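PDB 5HT7: Beta/gamma crystallin 'Greek key' domain-containing protein from Methanosaeta thermophila PT, which binds transition-metal ions such as iron(II) as a trimeric betagamma-crystallin, of which this chain is the Greek key domain, its wider cellular role being unsettled. Local coordinates for residues A[37-41]-A[42-46]; A[66-70]-A[71-75]. All blocks are in the same frame, centred on the assembly; numbering follows the deposited sequence.

Contact 1 (A[37-41]-A[42-46])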
# COMPACT_ATOMS: atom_id res chain seq x y z
N MET A 37 2.24 4.82 -12.29
CA MET A 37 2.01 5.61 -11.09
C MET A 37 0.54 5.91 -10.91
O MET A 37 -0.20 6.09 -11.90
CB MET A 37 2.82 6.92 -11.17
CG MET A 37 2.50 7.93 -10.06
SD MET A 37 3.61 9.36 -10.16
CE MET A 37 3.09 10.10 -11.70
N VAL A 38 0.09 5.93 -9.66
CA VAL A 38 -1.24 6.40 -9.35
C VAL A 38 -1.11 7.59 -8.41
O VAL A 38 -0.36 7.55 -7.44
CB VAL A 38 -2.11 5.31 -8.70
CG1 VAL A 38 -3.44 5.92 -8.24
CG2 VAL A 38 -2.34 4.16 -9.68
N VAL A 39 -1.80 8.68 -8.74
CA VAL A 39 -1.83 9.83 -7.85
C VAL A 39 -3.21 9.88 -7.22
O VAL A 39 -4.21 9.94 -7.94
CB VAL A 39 -1.52 11.14 -8.59
CG1 VAL A 39 -1.75 12.32 -7.66
CG2 VAL A 39 -0.07 11.13 -9.10
N LEU A 40 -3.27 9.84 -5.89
CA LEU A 40 -4.56 9.79 -5.20
C LEU A 40 -5.06 11.18 -4.84
O LEU A 40 -6.26 11.45 -4.86
CB LEU A 40 -4.44 8.93 -3.94
CG LEU A 40 -4.06 7.48 -4.25
CD1 LEU A 40 -3.58 6.75 -3.00
CD2 LEU A 40 -5.23 6.77 -4.88
N SER A 41 -4.14 12.07 -4.50
CA SER A 41 -4.53 13.42 -4.17
C SER A 41 -3.38 14.38 -4.40
O SER A 41 -2.21 13.98 -4.35
CB SER A 41 -5.00 13.50 -2.72
OG SER A 41 -3.96 13.15 -1.83
N GLY A 42 -3.72 15.63 -4.66
CA GLY A 42 -2.73 16.66 -4.86
C GLY A 42 -2.10 16.59 -6.24
O GLY A 42 -2.37 15.67 -7.02
N VAL A 43 -1.24 17.57 -6.51
CA VAL A 43 -0.47 17.65 -7.74
C VAL A 43 1.00 17.44 -7.41
O VAL A 43 1.52 18.04 -6.47
CB VAL A 43 -0.68 19.00 -8.45
CG1 VAL A 43 0.25 19.14 -9.65
CG2 VAL A 43 -2.13 19.15 -8.89
N TRP A 44 1.66 16.57 -8.17
CA TRP A 44 3.02 16.16 -7.83
C TRP A 44 4.05 16.59 -8.88
O TRP A 44 3.78 16.58 -10.09
CB TRP A 44 3.08 14.64 -7.64
CG TRP A 44 2.35 14.16 -6.41
CD1 TRP A 44 1.01 14.16 -6.20
CD2 TRP A 44 2.94 13.60 -5.24
NE1 TRP A 44 0.72 13.65 -4.95
CE2 TRP A 44 1.90 13.29 -4.34
CE3 TRP A 44 4.26 13.33 -4.85
CZ2 TRP A 44 2.12 12.74 -3.09
CZ3 TRP A 44 4.48 12.79 -3.60
CH2 TRP A 44 3.42 12.49 -2.74
N ARG A 45 5.23 16.97 -8.40
CA ARG A 45 6.37 17.22 -9.26
C ARG A 45 7.38 16.09 -9.09
O ARG A 45 7.68 15.68 -7.96
CB ARG A 45 6.99 18.58 -8.94
CG ARG A 45 8.11 19.02 -9.88
CD ARG A 45 8.55 20.46 -9.58
NE ARG A 45 7.41 21.39 -9.64
CZ ARG A 45 7.42 22.63 -9.15
NH1 ARG A 45 8.51 23.12 -8.58
NH2 ARG A 45 6.34 23.38 -9.26
N LEU A 46 7.88 15.57 -10.21
CA LEU A 46 8.85 14.48 -10.21
C LEU A 46 10.21 15.00 -10.66
O LEU A 46 10.28 15.89 -11.49
CB LEU A 46 8.40 13.36 -11.15
CG LEU A 46 7.42 12.30 -10.66
CD1 LEU A 46 6.19 12.92 -10.03
CD2 LEU A 46 7.05 11.41 -11.84
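Trp44 turns its indole back toward the bend at Ser41 and Gly42 and gives its ring N-H to the chain that has just passed. Polar contact first: NE1 of Trp44 donates to the carbonyl oxygen of Ser41 at 3.0 Å, with an angle of 155° at the hydrogen. The oxygen sits at the ring edge, 6° out of the indole plane, and the donor arrives nearly along the C=O axis. This bond satisfies the indole N-H and helps set how the ring is rotated. Trp44 can reach back because its CG stands beside its own backbone N, anti to the carbonyl carbon (chi1 -69°). The neighbouring carbonyl fares differently: Gly42 O is buried here without any hydrogen-bond partner, and CG1 of Val39 lies 3.5 Å from it.

The apolar contacts line the inner side of the two arms. That same CG1 branch of Val39 is laid against the pyrrole end of the indole, 3.6 Å from CD1 of Trp44, the valine meeting the ring at a slant. Further from the bend the arms are wider apart, and long side chains span the gap tip to tip: the methyl CE of Met37 meets CD2 of Leu46 at 4.2 Å. Met37 is extended through its first two torsions and bends only at the sulfur. Phe60 packs on Met37, Val39 and Leu46, while Met79 touches Met37, Trp44 and Leu46.

On the outer side, Val38 and Leu40 pack on Phe18 of the second subunit. Strands 36-39 and 44-47 belong to different sheets, so the bend is a sheet-to-sheet connection, its inward side chains part of the hydrophobic core of a betagamma-crystallin Greek key sandwich.

Contact 2 (A[66-70]-A[71-75])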
# COMPACT_ATOMS: atom_id res chain seq x y z
N PRO A 66 -0.56 4.63 -16.55
CA PRO A 66 -0.14 3.24 -16.78
C PRO A 66 1.22 3.09 -17.42
O PRO A 66 1.77 1.99 -17.40
CB PRO A 66 -1.22 2.70 -17.73
CG PRO A 66 -2.36 3.64 -17.59
CD PRO A 66 -1.74 4.98 -17.36
N SER A 67 1.76 4.16 -17.99
CA SER A 67 3.07 4.09 -18.63
C SER A 67 3.78 5.44 -18.59
O SER A 67 3.68 6.22 -19.53
CB SER A 67 2.94 3.62 -20.08
OG SER A 67 4.21 3.47 -20.68
N ILE A 68 4.51 5.72 -17.51
CA ILE A 68 5.03 7.07 -17.35
C ILE A 68 6.20 7.34 -18.31
O ILE A 68 6.61 8.48 -18.48
CB ILE A 68 5.44 7.36 -15.89
CG1 ILE A 68 6.46 6.35 -15.39
CG2 ILE A 68 4.21 7.35 -14.99
CD1 ILE A 68 6.89 6.62 -13.93
N ALA A 69 6.72 6.29 -18.94
CA ALA A 69 7.69 6.47 -20.02
C ALA A 69 7.11 7.32 -21.15
O ALA A 69 7.85 8.02 -21.84
CB ALA A 69 8.15 5.13 -20.55
N ASP A 70 5.79 7.28 -21.33
CA ASP A 70 5.13 8.12 -22.33
C ASP A 70 5.40 9.61 -22.08
O ASP A 70 5.45 10.41 -23.02
CB ASP A 70 3.63 7.87 -22.34
CG ASP A 70 3.28 6.47 -22.78
OD1 ASP A 70 4.20 5.72 -23.17
OD2 ASP A 70 2.08 6.11 -22.75
N TYR A 71 5.56 9.98 -20.82
CA TYR A 71 5.83 11.36 -20.44
C TYR A 71 7.33 11.64 -20.41
O TYR A 71 7.76 12.70 -19.95
CB TYR A 71 5.20 11.67 -19.07
CG TYR A 71 3.70 11.48 -19.02
CD1 TYR A 71 3.14 10.24 -18.77
CD2 TYR A 71 2.84 12.55 -19.23
CE1 TYR A 71 1.77 10.06 -18.72
CE2 TYR A 71 1.47 12.39 -19.19
CZ TYR A 71 0.94 11.14 -18.94
OH TYR A 71 -0.42 10.98 -18.89
N GLY A 72 8.11 10.68 -20.88
CA GLY A 72 9.56 10.83 -20.92
C GLY A 72 10.24 10.60 -19.58
O GLY A 72 11.39 11.01 -19.37
N ILE A 73 9.53 9.95 -18.67
CA ILE A 73 10.06 9.71 -17.34
C ILE A 73 10.51 8.27 -17.22
O ILE A 73 9.70 7.35 -17.33
CB ILE A 73 9.01 10.03 -16.26
CG1 ILE A 73 8.61 11.51 -16.35
CG2 ILE A 73 9.55 9.67 -14.88
CD1 ILE A 73 7.41 11.88 -15.53
N ASN A 74 11.80 8.07 -16.99
CA ASN A 74 12.30 6.71 -16.87
C ASN A 74 12.95 6.48 -15.50
O ASN A 74 13.06 5.34 -15.04
CB ASN A 74 13.28 6.39 -18.00
CG ASN A 74 12.57 6.08 -19.32
OD1 ASN A 74 12.04 4.99 -19.51
ND2 ASN A 74 12.54 7.06 -20.23
N VAL A 75 13.37 7.56 -14.85
CA VAL A 75 13.93 7.46 -13.51
C VAL A 75 13.37 8.56 -12.62
O VAL A 75 13.16 9.69 -13.07
CB VAL A 75 15.47 7.54 -13.54
CG1 VAL A 75 15.94 8.81 -14.23
CG2 VAL A 75 16.05 7.43 -12.13
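Ile68 and Tyr71 belong to a short 3-10 helix, 68-71, that ends in a Schellman motif, in the loop linking strand 63-65 to strand 78-81 of the betagamma-crystallin domain. The tight part is gathered round one carbonyl. Ile68 O takes two backbone N-H groups, from Tyr71 at 3.0 Å and from Ile73 at 3.3 Å, which approach from opposite faces of the carbonyl plane. Inside the wider Ile73-to-Ile68 bond lies a second, Gly72 N to Ala69 O at 2.8 Å; the two together make the Schellman motif. Gly72 itself has a positive phi (78°), which turns the chain so that Ile73 comes back beside Ile68.

These two isoleucines are the buried side, the hydrophobic pair that goes with a Schellman ending. Their branches cross, with CD1 of Ile68 at 4.2 Å from CG2 of Ile73; Ile68 also touches Ile76. CG1 of Ile68 lies between its backbone N and carbonyl carbon (chi1 56°), a position that sends CD1 across to the later isoleucine.

The solvent side is looser. Ser67 OG and Asp70 OD1 make at most a weak bond, and Asn74 OD1 merely lies 4.0 Å from CB of Ala69. Tyr71, though exposed, meets Phe60 edge-to-face. Its ring is turned so that Ile68 O lies near the ring plane, at the edge, with CD1 of Tyr71 3.9 Å from that oxygen.

Overall arrangement
From the N terminus the chain lays down strands 3-5 and 14-16 of one sheet and 20-21 of the other before contact 1, where strand 36-39 turns over into strand 44-47. It then runs through strands 55-56 and 58-60 and returns to the first sheet as strand 63-65, next to strand 36-39, before the loop of contact 2 leads it to strand 78-81 in the second. The two local closures are therefore in series, neither nested nor crossed, and both bridge the sheets. Their centres are 14 Å apart, yet they meet in the core: CD2 of Leu46 is 3.7 Å from CD1 of Ile73. Phe60 also joins them, touching residues of both.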